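PDB 5KRP: frutapin from Artocarpus altilis, which probably binds carbohydrates, most likely mannose-type sugars, as a lectin of the jacalin-related family. Local coordinates for residues S3-V8 / G145-L150; D21-G26 / L129-K134; I27-L32 / S42-L47. All blocks are in the same frame, centred on the assembly; numbering follows the deposited sequence.

Contact 1: residues S3-V8 / G145-L150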
ATOM      1  N   SER A   3      -2.713   8.927  -6.845  1.00 29.96           N
ATOM      2  CA  SER A   3      -2.128   8.040  -5.860  1.00 31.66           C
ATOM      3  C   SER A   3      -1.985   8.698  -4.450  1.00 33.52           C
ATOM      4  O   SER A   3      -1.549   9.839  -4.349  1.00 41.23           O
ATOM      5  CB  SER A   3      -0.728   7.641  -6.269  1.00 29.83           C
ATOM      6  OG  SER A   3      -0.356   6.519  -5.550  1.00 39.03           O
ATOM      7  N   GLN A   4      -2.228   7.920  -3.396  1.00 31.94           N
ATOM      8  CA  GLN A   4      -2.371   8.413  -2.040  1.00 32.98           C
ATOM      9  C   GLN A   4      -1.482   7.596  -1.071  1.00 26.64           C
ATOM     10  O   GLN A   4      -1.108   6.469  -1.334  1.00 26.60           O
ATOM     11  CB  GLN A   4      -3.839   8.287  -1.605  1.00 44.33           C
ATOM     12  CG  GLN A   4      -4.687   9.452  -2.070  1.00 57.40           C
ATOM     13  CD  GLN A   4      -4.276  10.786  -1.453  1.00 65.25           C
ATOM     14  OE1 GLN A   4      -3.547  10.834  -0.452  1.00 73.04           O
ATOM     15  NE2 GLN A   4      -4.744  11.883  -2.052  1.00 66.78           N
ATOM     16  N   THR A   5      -1.079   8.242   0.011  1.00 21.63           N
ATOM     17  CA  THR A   5      -0.400   7.557   1.086  1.00 21.44           C
ATOM     18  C   THR A   5      -1.247   7.794   2.350  1.00 19.54           C
ATOM     19  O   THR A   5      -2.095   8.706   2.469  1.00 22.77           O
ATOM     20  CB  THR A   5       1.010   8.137   1.297  1.00 23.16           C
ATOM     21  OG1 THR A   5       0.878   9.546   1.422  1.00 23.31           O
ATOM     22  CG2 THR A   5       1.960   7.801   0.113  1.00 24.13           C
ATOM     23  N   ILE A   6      -0.966   6.979   3.317  1.00 18.15           N
ATOM     24  CA  ILE A   6      -1.454   7.168   4.701  1.00 18.09           C
ATOM     25  C   ILE A   6      -0.918   8.479   5.216  1.00 18.28           C
ATOM     26  O   ILE A   6       0.271   8.806   5.013  1.00 18.45           O
ATOM     27  CB  ILE A   6      -1.024   5.976   5.555  1.00 21.35           C
ATOM     28  CG1 ILE A   6      -1.910   4.795   5.123  1.00 24.17           C
ATOM     29  CG2 ILE A   6      -1.160   6.264   7.058  1.00 24.51           C
ATOM     30  CD1 ILE A   6      -1.309   3.499   5.506  1.00 26.09           C
ATOM     31  N   THR A   7      -1.801   9.258   5.861  1.00 15.92           N
ATOM     32  CA  THR A   7      -1.416  10.531   6.437  1.00 16.88           C
ATOM     33  C   THR A   7      -1.929  10.578   7.906  1.00 17.00           C
ATOM     34  O   THR A   7      -3.132  10.382   8.174  1.00 16.38           O
ATOM     35  CB  THR A   7      -1.981  11.727   5.627  1.00 17.49           C
ATOM     36  OG1 THR A   7      -1.634  11.587   4.236  1.00 18.06           O
ATOM     37  CG2 THR A   7      -1.558  13.032   6.183  1.00 20.56           C
ATOM     38  N   VAL A   8      -1.001  10.768   8.814  1.00 15.96           N
ATOM     39  CA  VAL A   8      -1.291  10.912  10.207  1.00 16.95           C
ATOM     40  C   VAL A   8      -0.874  12.301  10.732  1.00 15.69           C
ATOM     41  O   VAL A   8      -0.061  13.027  10.139  1.00 16.28           O
ATOM     42  CB  VAL A   8      -0.658   9.789  11.055  1.00 17.31           C
ATOM     43  CG1 VAL A   8      -1.314   8.446  10.674  1.00 20.33           C
ATOM     44  CG2 VAL A   8       0.842   9.695  10.868  1.00 18.45           C
ATOM     45  N   GLY A 145       2.321  17.248  10.010  1.00 16.75           N
ATOM     46  CA  GLY A 145       1.771  15.907   9.793  1.00 17.27           C
ATOM     47  C   GLY A 145       2.685  15.098   8.869  1.00 15.91           C
ATOM     48  O   GLY A 145       3.577  15.651   8.280  1.00 14.01           O
ATOM     49  N   VAL A 146       2.421  13.799   8.762  1.00 16.40           N
ATOM     50  CA  VAL A 146       3.365  12.912   8.073  0.50 15.90           C
ATOM     51  C   VAL A 146       2.649  11.937   7.181  1.00 15.31           C
ATOM     52  O   VAL A 146       1.659  11.319   7.533  1.00 15.49           O
ATOM     53  CB  VAL A 146       4.433  12.207   8.968  0.50 17.35           C
ATOM     54  CG1 VAL A 146       5.235  13.235   9.758  0.50 18.17           C
ATOM     55  CG2 VAL A 146       3.823  11.197   9.901  0.50 18.21           C
ATOM     56  N   HIS A 147       3.207  11.810   5.966  1.00 15.10           N
ATOM     57  CA  HIS A 147       2.772  10.791   5.020  1.00 15.46           C
ATOM     58  C   HIS A 147       3.647   9.545   5.186  1.00 17.23           C
ATOM     59  O   HIS A 147       4.877   9.684   5.268  1.00 13.88           O
ATOM     60  CB  HIS A 147       2.948  11.286   3.582  1.00 16.11           C
ATOM     61  CG  HIS A 147       2.123  12.501   3.236  1.00 16.79           C
ATOM     62  ND1 HIS A 147       0.734  12.498   3.277  1.00 19.44           N
ATOM     63  CD2 HIS A 147       2.481  13.746   2.809  1.00 19.29           C
ATOM     64  CE1 HIS A 147       0.278  13.680   2.895  1.00 20.79           C
ATOM     65  NE2 HIS A 147       1.314  14.459   2.618  1.00 20.69           N
ATOM     66  N   MET A 148       3.036   8.346   5.159  1.00 15.85           N
ATOM     67  CA  MET A 148       3.791   7.103   5.339  1.00 17.51           C
ATOM     68  C   MET A 148       3.536   6.118   4.201  1.00 16.92           C
ATOM     69  O   MET A 148       2.404   6.043   3.675  1.00 14.61           O
ATOM     70  CB  MET A 148       3.436   6.430   6.681  1.00 18.50           C
ATOM     71  CG  MET A 148       3.671   7.381   7.883  1.00 21.59           C
ATOM     72  SD  MET A 148       3.288   6.590   9.460  1.00 22.79           S
ATOM     73  CE  MET A 148       4.602   5.375   9.374  1.00 31.66           C
ATOM     74  N   ALA A 149       4.531   5.302   3.914  1.00 15.63           N
ATOM     75  CA  ALA A 149       4.372   4.224   2.923  1.00 18.13           C
ATOM     76  C   ALA A 149       5.139   2.966   3.319  1.00 21.64           C
ATOM     77  O   ALA A 149       5.926   3.034   4.195  1.00 20.81           O
ATOM     78  CB  ALA A 149       4.752   4.664   1.553  1.00 19.39           C
ATOM     79  N   LEU A 150       4.789   1.831   2.670  1.00 25.38           N
ATOM     80  CA  LEU A 150       5.223   0.358   2.835  1.00 34.80           C
ATOM     81  C   LEU A 150       4.381  -0.731   3.604  1.00 38.95           C
ATOM     82  O   LEU A 150       3.480  -1.436   3.120  1.00 42.25           O
ATOM     83  CB  LEU A 150       6.633   0.273   3.310  1.00 40.11           C
ATOM     84  CG  LEU A 150       7.704   0.338   2.264  1.00 35.11           C
ATOM     85  CD1 LEU A 150       7.363   1.263   1.150  1.00 31.07           C
ATOM     86  CD2 LEU A 150       8.935   0.744   3.034  1.00 41.48           C
ATOM     87  OXT LEU A 150       4.629  -1.095   4.796  1.00 47.58           O
TER
HETATM   88  O   HOH W   1       0.545   4.568   2.322  1.00 26.50           O

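Contact 2: residues D21-G26 / L129-K134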
ATOM      1  N   ASP A  21       3.737  18.901   1.136  1.00 16.20           N
ATOM      2  CA  ASP A  21       4.796  18.570   0.191  1.00 15.64           C
ATOM      3  C   ASP A  21       4.420  17.377  -0.698  1.00 16.61           C
ATOM      4  O   ASP A  21       5.001  17.190  -1.756  1.00 16.35           O
ATOM      5  CB  ASP A  21       6.118  18.266   0.873  1.00 15.12           C
ATOM      6  CG  ASP A  21       6.793  19.496   1.513  1.00 15.53           C
ATOM      7  OD1 ASP A  21       6.449  20.625   1.111  1.00 17.40           O
ATOM      8  OD2 ASP A  21       7.736  19.254   2.326  1.00 17.33           O
ATOM      9  N   GLY A  22       3.414  16.614  -0.295  1.00 13.12           N
ATOM     10  CA  GLY A  22       3.078  15.378  -0.992  1.00 15.85           C
ATOM     11  C   GLY A  22       4.063  14.257  -0.632  1.00 13.98           C
ATOM     12  O   GLY A  22       4.714  14.332   0.431  1.00 17.32           O
ATOM     13  N   SER A  23       4.143  13.201  -1.486  1.00 14.89           N
ATOM     14  CA  SER A  23       4.833  11.994  -1.127  1.00 15.51           C
ATOM     15  C   SER A  23       5.921  11.679  -2.125  1.00 14.44           C
ATOM     16  O   SER A  23       5.778  11.989  -3.308  1.00 14.00           O
ATOM     17  CB  SER A  23       3.835  10.803  -1.023  1.00 19.06           C
ATOM     18  OG  SER A  23       2.954  11.039   0.136  1.00 21.62           O
ATOM     19  N   TYR A  24       6.928  11.018  -1.618  1.00 14.53           N
ATOM     20  CA  TYR A  24       8.222  10.714  -2.334  1.00 15.56           C
ATOM     21  C   TYR A  24       8.652   9.287  -1.940  1.00 16.53           C
ATOM     22  O   TYR A  24       7.805   8.416  -1.534  1.00 17.27           O
ATOM     23  CB  TYR A  24       9.307  11.803  -1.990  1.00 16.22           C
ATOM     24  CG  TYR A  24       8.812  13.206  -2.221  1.00 15.40           C
ATOM     25  CD1 TYR A  24       8.047  13.842  -1.269  1.00 15.54           C
ATOM     26  CD2 TYR A  24       9.082  13.879  -3.406  1.00 17.23           C
ATOM     27  CE1 TYR A  24       7.547  15.122  -1.503  1.00 15.30           C
ATOM     28  CE2 TYR A  24       8.610  15.182  -3.628  1.00 18.17           C
ATOM     29  CZ  TYR A  24       7.830  15.798  -2.686  1.00 16.64           C
ATOM     30  OH  TYR A  24       7.369  17.087  -2.943  1.00 18.22           O
ATOM     31  N   THR A  25       9.930   8.974  -2.107  1.00 15.62           N
ATOM     32  CA  THR A  25      10.416   7.633  -1.747  1.00 17.77           C
ATOM     33  C   THR A  25      11.217   7.563  -0.500  1.00 16.91           C
ATOM     34  O   THR A  25      11.580   6.481  -0.016  1.00 18.55           O
ATOM     35  CB  THR A  25      11.120   6.943  -2.960  1.00 22.78           C
ATOM     36  OG1 THR A  25      12.071   7.792  -3.518  1.00 23.93           O
ATOM     37  CG2 THR A  25      10.110   6.778  -4.064  1.00 27.22           C
ATOM     38  N   GLY A  26      11.538   8.724   0.084  1.00 15.35           N
ATOM     39  CA  GLY A  26      12.296   8.745   1.330  1.00 14.81           C
ATOM     40  C   GLY A  26      12.743  10.178   1.665  1.00 15.76           C
ATOM     41  O   GLY A  26      12.280  11.147   1.043  1.00 16.01           O
ATOM     42  N   LEU A 129       7.673   3.657   6.442  1.00 15.33           N
ATOM     43  CA  LEU A 129       8.622   4.780   6.201  1.00 15.43           C
ATOM     44  C   LEU A 129       7.900   6.102   6.086  1.00 16.07           C
ATOM     45  O   LEU A 129       6.879   6.202   5.396  1.00 15.96           O
ATOM     46  CB  LEU A 129       9.395   4.571   4.921  1.00 17.89           C
ATOM     47  CG  LEU A 129      10.383   3.392   4.819  1.00 23.01           C
ATOM     48  CD1 LEU A 129      10.902   3.202   3.403  1.00 26.54           C
ATOM     49  CD2 LEU A 129      11.509   3.625   5.807  1.00 21.91           C
ATOM     50  N   VAL A 130       8.544   7.195   6.579  1.00 15.46           N
ATOM     51  CA  VAL A 130       8.052   8.507   6.333  1.00 15.25           C
ATOM     52  C   VAL A 130       8.483   8.860   4.920  1.00 14.71           C
ATOM     53  O   VAL A 130       9.682   8.720   4.529  1.00 16.31           O
ATOM     54  CB  VAL A 130       8.679   9.572   7.321  1.00 15.97           C
ATOM     55  CG1 VAL A 130       8.257  10.948   6.978  1.00 16.57           C
ATOM     56  CG2 VAL A 130       8.331   9.214   8.727  1.00 17.84           C
ATOM     57  N   VAL A 131       7.489   9.257   4.128  1.00 14.08           N
ATOM     58  CA  VAL A 131       7.765   9.609   2.718  1.00 14.40           C
ATOM     59  C   VAL A 131       7.311  11.046   2.329  1.00 14.19           C
ATOM     60  O   VAL A 131       7.369  11.453   1.167  1.00 14.10           O
ATOM     61  CB  VAL A 131       7.141   8.558   1.773  1.00 16.46           C
ATOM     62  CG1 VAL A 131       7.759   7.177   1.947  1.00 18.45           C
ATOM     63  CG2 VAL A 131       5.620   8.483   1.939  1.00 17.95           C
ATOM     64  N   GLY A 132       6.863  11.828   3.296  1.00 13.12           N
ATOM     65  CA  GLY A 132       6.407  13.166   2.984  1.00 14.48           C
ATOM     66  C   GLY A 132       5.933  13.867   4.246  1.00 14.21           C
ATOM     67  O   GLY A 132       5.590  13.239   5.240  1.00 13.16           O
ATOM     68  N   PHE A 133       5.944  15.192   4.213  1.00 14.62           N
ATOM     69  CA  PHE A 133       5.427  15.993   5.340  1.00 14.27           C
ATOM     70  C   PHE A 133       4.331  16.959   4.846  1.00 14.81           C
ATOM     71  O   PHE A 133       4.349  17.401   3.673  1.00 14.41           O
ATOM     72  CB  PHE A 133       6.522  16.794   6.018  1.00 14.46           C
ATOM     73  CG  PHE A 133       7.514  16.004   6.818  1.00 14.46           C
ATOM     74  CD1 PHE A 133       7.278  15.659   8.106  1.00 13.87           C
ATOM     75  CD2 PHE A 133       8.673  15.559   6.239  1.00 15.37           C
ATOM     76  CE1 PHE A 133       8.226  14.935   8.905  1.00 16.24           C
ATOM     77  CE2 PHE A 133       9.587  14.806   6.978  1.00 14.52           C
ATOM     78  CZ  PHE A 133       9.383  14.498   8.277  1.00 16.11           C
ATOM     79  N   LYS A 134       3.395  17.326   5.749  1.00 14.42           N
ATOM     80  CA  LYS A 134       2.459  18.410   5.487  1.00 13.90           C
ATOM     81  C   LYS A 134       2.387  19.243   6.750  1.00 15.20           C
ATOM     82  O   LYS A 134       2.836  18.794   7.805  1.00 15.46           O
ATOM     83  CB  LYS A 134       1.079  17.957   5.061  1.00 16.95           C
ATOM     84  CG  LYS A 134       0.333  17.089   6.064  1.00 19.57           C
ATOM     85  CD  LYS A 134      -1.127  17.004   5.652  1.00 22.82           C
ATOM     86  CE  LYS A 134      -1.872  18.232   6.131  1.00 25.36           C
ATOM     87  NZ  LYS A 134      -3.221  18.241   5.502  1.00 28.72           N
TER

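Contact 3: residues I27-L32 / S42-L47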
ATOM      1  N   ILE A  27      13.554  10.235   2.713  1.00 15.19           N
ATOM      2  CA  ILE A  27      14.072  11.497   3.302  1.00 17.42           C
ATOM      3  C   ILE A  27      15.615  11.477   3.273  1.00 16.35           C
ATOM      4  O   ILE A  27      16.244  10.586   3.822  1.00 18.13           O
ATOM      5  CB  ILE A  27      13.594  11.663   4.741  1.00 16.64           C
ATOM      6  CG1 ILE A  27      12.069  11.494   4.900  1.00 19.90           C
ATOM      7  CG2 ILE A  27      13.987  13.043   5.320  1.00 18.04           C
ATOM      8  CD1 ILE A  27      11.160  12.376   4.070  1.00 21.19           C
ATOM      9  N   ARG A  28      16.158  12.549   2.750  1.00 17.07           N
ATOM     10  CA  ARG A  28      17.604  12.786   2.751  1.00 16.86           C
ATOM     11  C   ARG A  28      18.012  13.806   3.807  1.00 18.40           C
ATOM     12  O   ARG A  28      18.854  13.523   4.610  1.00 19.96           O
ATOM     13  CB  ARG A  28      18.027  13.246   1.377  1.00 19.05           C
ATOM     14  CG  ARG A  28      18.125  12.079   0.365  1.00 21.01           C
ATOM     15  CD  ARG A  28      18.202  12.594  -1.047  1.00 21.17           C
ATOM     16  NE  ARG A  28      18.355  11.518  -2.018  1.00 23.04           N
ATOM     17  CZ  ARG A  28      19.484  10.905  -2.344  1.00 31.41           C
ATOM     18  NH1 ARG A  28      20.631  11.232  -1.747  1.00 27.95           N
ATOM     19  NH2 ARG A  28      19.438   9.889  -3.244  1.00 31.91           N
ATOM     20  N   ILE A  29      17.384  14.982   3.779  1.00 18.09           N
ATOM     21  CA  ILE A  29      17.759  16.099   4.699  1.00 19.19           C
ATOM     22  C   ILE A  29      16.523  16.784   5.172  1.00 17.54           C
ATOM     23  O   ILE A  29      15.611  17.140   4.380  1.00 18.73           O
ATOM     24  CB  ILE A  29      18.686  17.133   3.993  1.00 21.21           C
ATOM     25  CG1 ILE A  29      20.026  16.500   3.578  1.00 24.92           C
ATOM     26  CG2 ILE A  29      18.929  18.424   4.833  1.00 22.99           C
ATOM     27  CD1 ILE A  29      20.780  17.261   2.488  1.00 25.17           C
ATOM     28  N   ILE A  30      16.578  17.134   6.454  1.00 18.31           N
ATOM     29  CA  ILE A  30      15.554  18.010   7.076  1.00 18.99           C
ATOM     30  C   ILE A  30      16.235  19.298   7.567  1.00 19.05           C
ATOM     31  O   ILE A  30      17.238  19.192   8.237  1.00 20.04           O
ATOM     32  CB  ILE A  30      14.829  17.331   8.246  1.00 18.49           C
ATOM     33  CG1 ILE A  30      14.057  16.110   7.724  1.00 20.82           C
ATOM     34  CG2 ILE A  30      13.835  18.305   8.886  1.00 18.81           C
ATOM     35  CD1 ILE A  30      13.596  15.179   8.824  1.00 24.51           C
ATOM     36  N   GLU A  31      15.713  20.460   7.159  1.00 20.82           N
ATOM     37  CA  GLU A  31      16.241  21.775   7.648  1.00 23.57           C
ATOM     38  C   GLU A  31      15.141  22.484   8.427  1.00 21.81           C
ATOM     39  O   GLU A  31      14.032  22.625   7.941  1.00 20.66           O
ATOM     40  CB  GLU A  31      16.651  22.648   6.468  1.00 27.93           C
ATOM     41  CG  GLU A  31      17.782  22.051   5.630  1.00 35.90           C
ATOM     42  CD  GLU A  31      18.202  22.953   4.467  1.00 46.43           C
ATOM     43  OE1 GLU A  31      18.700  24.080   4.752  1.00 67.96           O
ATOM     44  OE2 GLU A  31      18.050  22.536   3.290  1.00 50.03           O
ATOM     45  N   LEU A  32      15.438  22.912   9.642  1.00 20.43           N
ATOM     46  CA  LEU A  32      14.465  23.623  10.370  1.00 19.07           C
ATOM     47  C   LEU A  32      15.128  24.781  11.097  1.00 22.08           C
ATOM     48  O   LEU A  32      16.358  24.818  11.188  1.00 21.76           O
ATOM     49  CB  LEU A  32      13.728  22.669  11.308  1.00 22.92           C
ATOM     50  CG  LEU A  32      14.483  21.906  12.339  1.00 22.89           C
ATOM     51  CD1 LEU A  32      14.669  22.783  13.615  1.00 24.88           C
ATOM     52  CD2 LEU A  32      13.746  20.661  12.751  1.00 24.52           C
ATOM     53  N   SER A  42      11.755  22.651   6.083  1.00 18.14           N
ATOM     54  CA  SER A  42      11.822  22.238   4.670  0.50 19.88           C
ATOM     55  C   SER A  42      12.636  20.949   4.533  1.00 19.57           C
ATOM     56  O   SER A  42      13.473  20.648   5.373  1.00 19.96           O
ATOM     57  CB  SER A  42      12.436  23.359   3.794  0.50 22.14           C
ATOM     58  OG  SER A  42      11.936  24.679   4.106  0.50 22.56           O
ATOM     59  N   VAL A  43      12.415  20.223   3.437  1.00 18.73           N
ATOM     60  CA  VAL A  43      12.997  18.871   3.324  1.00 18.18           C
ATOM     61  C   VAL A  43      13.575  18.666   1.917  1.00 16.32           C
ATOM     62  O   VAL A  43      13.045  19.102   0.939  1.00 17.03           O
ATOM     63  CB  VAL A  43      11.863  17.818   3.547  1.00 19.02           C
ATOM     64  CG1 VAL A  43      12.395  16.368   3.512  1.00 19.22           C
ATOM     65  CG2 VAL A  43      11.104  18.121   4.832  1.00 20.71           C
ATOM     66  N   ILE A  44      14.714  18.008   1.858  1.00 16.23           N
ATOM     67  CA  ILE A  44      15.226  17.434   0.616  0.50 17.80           C
ATOM     68  C   ILE A  44      14.822  15.946   0.675  1.00 15.71           C
ATOM     69  O   ILE A  44      15.342  15.169   1.476  1.00 16.21           O
ATOM     70  CB  ILE A  44      16.736  17.634   0.443  0.50 17.94           C
ATOM     71  CG1 ILE A  44      17.042  19.094   0.080  0.50 20.90           C
ATOM     72  CG2 ILE A  44      17.323  16.760  -0.658  0.50 18.80           C
ATOM     73  CD1 ILE A  44      18.479  19.456   0.351  0.50 20.67           C
ATOM     74  N   TYR A  45      13.840  15.606  -0.151  1.00 17.20           N
ATOM     75  CA  TYR A  45      13.369  14.208  -0.255  1.00 15.02           C
ATOM     76  C   TYR A  45      14.302  13.355  -1.140  1.00 17.13           C
ATOM     77  O   TYR A  45      15.093  13.907  -1.940  1.00 16.73           O
ATOM     78  CB  TYR A  45      12.001  14.220  -0.838  1.00 16.22           C
ATOM     79  CG  TYR A  45      10.988  14.895   0.064  1.00 17.12           C
ATOM     80  CD1 TYR A  45      10.468  14.225   1.183  1.00 16.52           C
ATOM     81  CD2 TYR A  45      10.599  16.204  -0.143  1.00 16.11           C
ATOM     82  CE1 TYR A  45       9.609  14.836   2.049  1.00 16.80           C
ATOM     83  CE2 TYR A  45       9.677  16.834   0.742  1.00 15.58           C
ATOM     84  CZ  TYR A  45       9.187  16.140   1.823  1.00 16.65           C
ATOM     85  OH  TYR A  45       8.283  16.740   2.712  1.00 15.84           O
ATOM     86  N   ASP A  46      14.168  12.023  -1.040  1.00 15.37           N
ATOM     87  CA  ASP A  46      14.604  11.125  -2.119  1.00 16.12           C
ATOM     88  C   ASP A  46      13.457  10.922  -3.023  1.00 17.01           C
ATOM     89  O   ASP A  46      12.322  10.606  -2.539  1.00 17.98           O
ATOM     90  CB  ASP A  46      15.063   9.789  -1.623  1.00 17.31           C
ATOM     91  CG  ASP A  46      15.697   8.949  -2.783  1.00 20.17           C
ATOM     92  OD1 ASP A  46      16.825   9.379  -3.239  1.00 19.91           O
ATOM     93  OD2 ASP A  46      14.971   8.023  -3.220  1.00 20.20           O
ATOM     94  N   LEU A  47      13.686  11.044  -4.325  1.00 16.86           N
ATOM     95  CA  LEU A  47      12.676  10.631  -5.319  1.00 17.33           C
ATOM     96  C   LEU A  47      13.394   9.667  -6.264  1.00 17.47           C
ATOM     97  O   LEU A  47      14.154  10.091  -7.148  1.00 16.86           O
ATOM     98  CB  LEU A  47      12.114  11.799  -6.090  1.00 17.66           C
ATOM     99  CG  LEU A  47      11.059  11.546  -7.174  1.00 18.47           C
ATOM    100  CD1 LEU A  47       9.785  10.934  -6.557  1.00 18.38           C
ATOM    101  CD2 LEU A  47      10.786  12.786  -7.987  1.00 20.63           C
TER
HETATM  102  O   HOH W   2      13.893  25.194   6.217  1.00 29.73           O

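Contact 1: residues S3-V8 / G145-L150
Thr7 and His147 lie side by side on one face of an antiparallel pair, the first and last strands of the chain. His147 keeps CG beside its own backbone N (chi1 -62°), which brings the imidazole edge to Thr7, whose OG1 sits in the ring plane 2.7 Å from His147 ND1; either atom could be the donor. Backbone bonds frame the pair. Met148 N reaches Ile6 O at 2.8 Å, while Val8 N and Val146 O, and Val146 N and Val8 O, close a two-bond ring at 3.0 and 2.9 Å. These paired bonds make this end the dense one, and on the other face Val8 CG2 comes within 4.2 Å of Met148 SD. Toward Thr5 the ladder opens and direct bonding gives way to a water that accepts from Ile6 N (3.0 Å) and donates to Met148 O (2.7 Å). Here the partly exposed Thr5 stands across the His147 side chain at about a right angle, its OG1 hydrogen-bonded to Ser23 OG and 3.5 Å from His147 CB. Beyond Thr7 the sheet runs on into a strand of the second subunit, so this pairing of the first and last strands also lies at an interface. His147 NE2 is bonded to Asp20 OD1; with both ring nitrogens engaged the imidazole is fixed in rotation, and the carboxylate would favour a proton on NE2.

Contact 2: residues D21-G26 / L129-K134
Tyr24 meets Val131 with its CG beside the backbone N (chi1 -52°) and its ring turned roughly perpendicular to the CA-CB-CG plane (chi2 82°), which lays the phenol back along its own loop with one edge toward the strand. Val131 O lies in the ring plane at that edge, 3.5 Å from Tyr24 CD1, and the same oxygen accepts the bond from Tyr24 N at 2.9 Å. At the far end of the ring Tyr24 OH donates to Asp21 O at 2.7 Å, so the side chain ties the loop into a compact arch. Asp21 N pins the start of that arch to Phe133 O at 3.0 Å. Between the bonds from Asp21 N and Tyr24 N, Gly22 has a positive phi of 77°, a backbone shape suited to glycine. Gly22 O lies 3.3 Å from Gly132 CA, an approach that the missing side chain of Gly132 permits. Val131 fills the other half of the contact, its CB 3.4 Å from Tyr24 O and its CG2 near Ser23. Val131 and Gly132 both face His147 in a classic beta bulge in strand 127-137. Tyr45 braces the loop from the neighbouring sheet, its ring stacked on Tyr24 and its OH bonded to both Asp21 OD2 and Phe133 N; His57 takes Asp21 OD1. Gly22 O, buried here, has no hydrogen-bond partner in the model and meets carbon neighbours, among them Gly132 CA and His147 CD2, whereas Tyr45 OH and His57 NE2, if both donate to the Asp21 carboxylate, would favour its ionised form.

Contact 3: residues I27-L32 / S42-L47
The beta hairpin of strands 26-34 and 38-47 forms the middle of one of the three four-stranded sheets of the beta-prism fold, and it is interrupted by a classic beta bulge at Arg28 and Ile29, which both face Ile44. Ile44 O accepts from both of their amides, at 3.0 Å from Arg28 N and 3.1 Å from Ile29 N, and the second comes in on a lone pair in the carbonyl plane. Past the bulge the pairing is regular: Ile44 N bonds to Ile29 O, and Glu31 and Ser42 exchange two backbone bonds. The chain turns a corner at Arg28, whose extended side chain passes along the partner strand with CD 3.5 Å from Tyr45 O. Asp46, its CG anti to the backbone N (chi1 -172°), swings a carboxylate across that path, the two flat groups being inclined by 37°. OD2 of this carboxylate is bonded to Thr25 OG1 and Gly49 N. In the interior Ile27 CD1 comes obliquely to the Tyr45 ring, 3.5 Å from CD1 of that tyrosine, while Val43 CG1 covers one face over the ring centre; Phe133 packs on both aliphatic residues. Side-on, the guanidinium of Arg28 closes a salt bridge on a single oxygen, Asp46 OD1, which lies 2.9 Å from NE on its anti lone pair and 2.7 Å from NH2 nearly along the C-O bond.

All three contacts are largely buried. Contact 1 is the more peripheral, its centre about 14 Å from the chain centre against about 10 Å for contacts 2 and 3. Contacts 1 and 2 share a sheet, touch directly and both meet neighbouring subunits, whereas in contact 3 only Leu47 comes within reach of one, packing on Leu47 of the third subunit. Contact 3 belongs to another sheet, its centre about 9 Å from that of contact 2, and the loop 21-26 spans the step between them. Contact 1 is a ladder between chain termini with a polar pair; few bonds cross contact 2 directly, its loop being braced largely by residues outside it; contact 3 adds a salt bridge to a bulged hairpin.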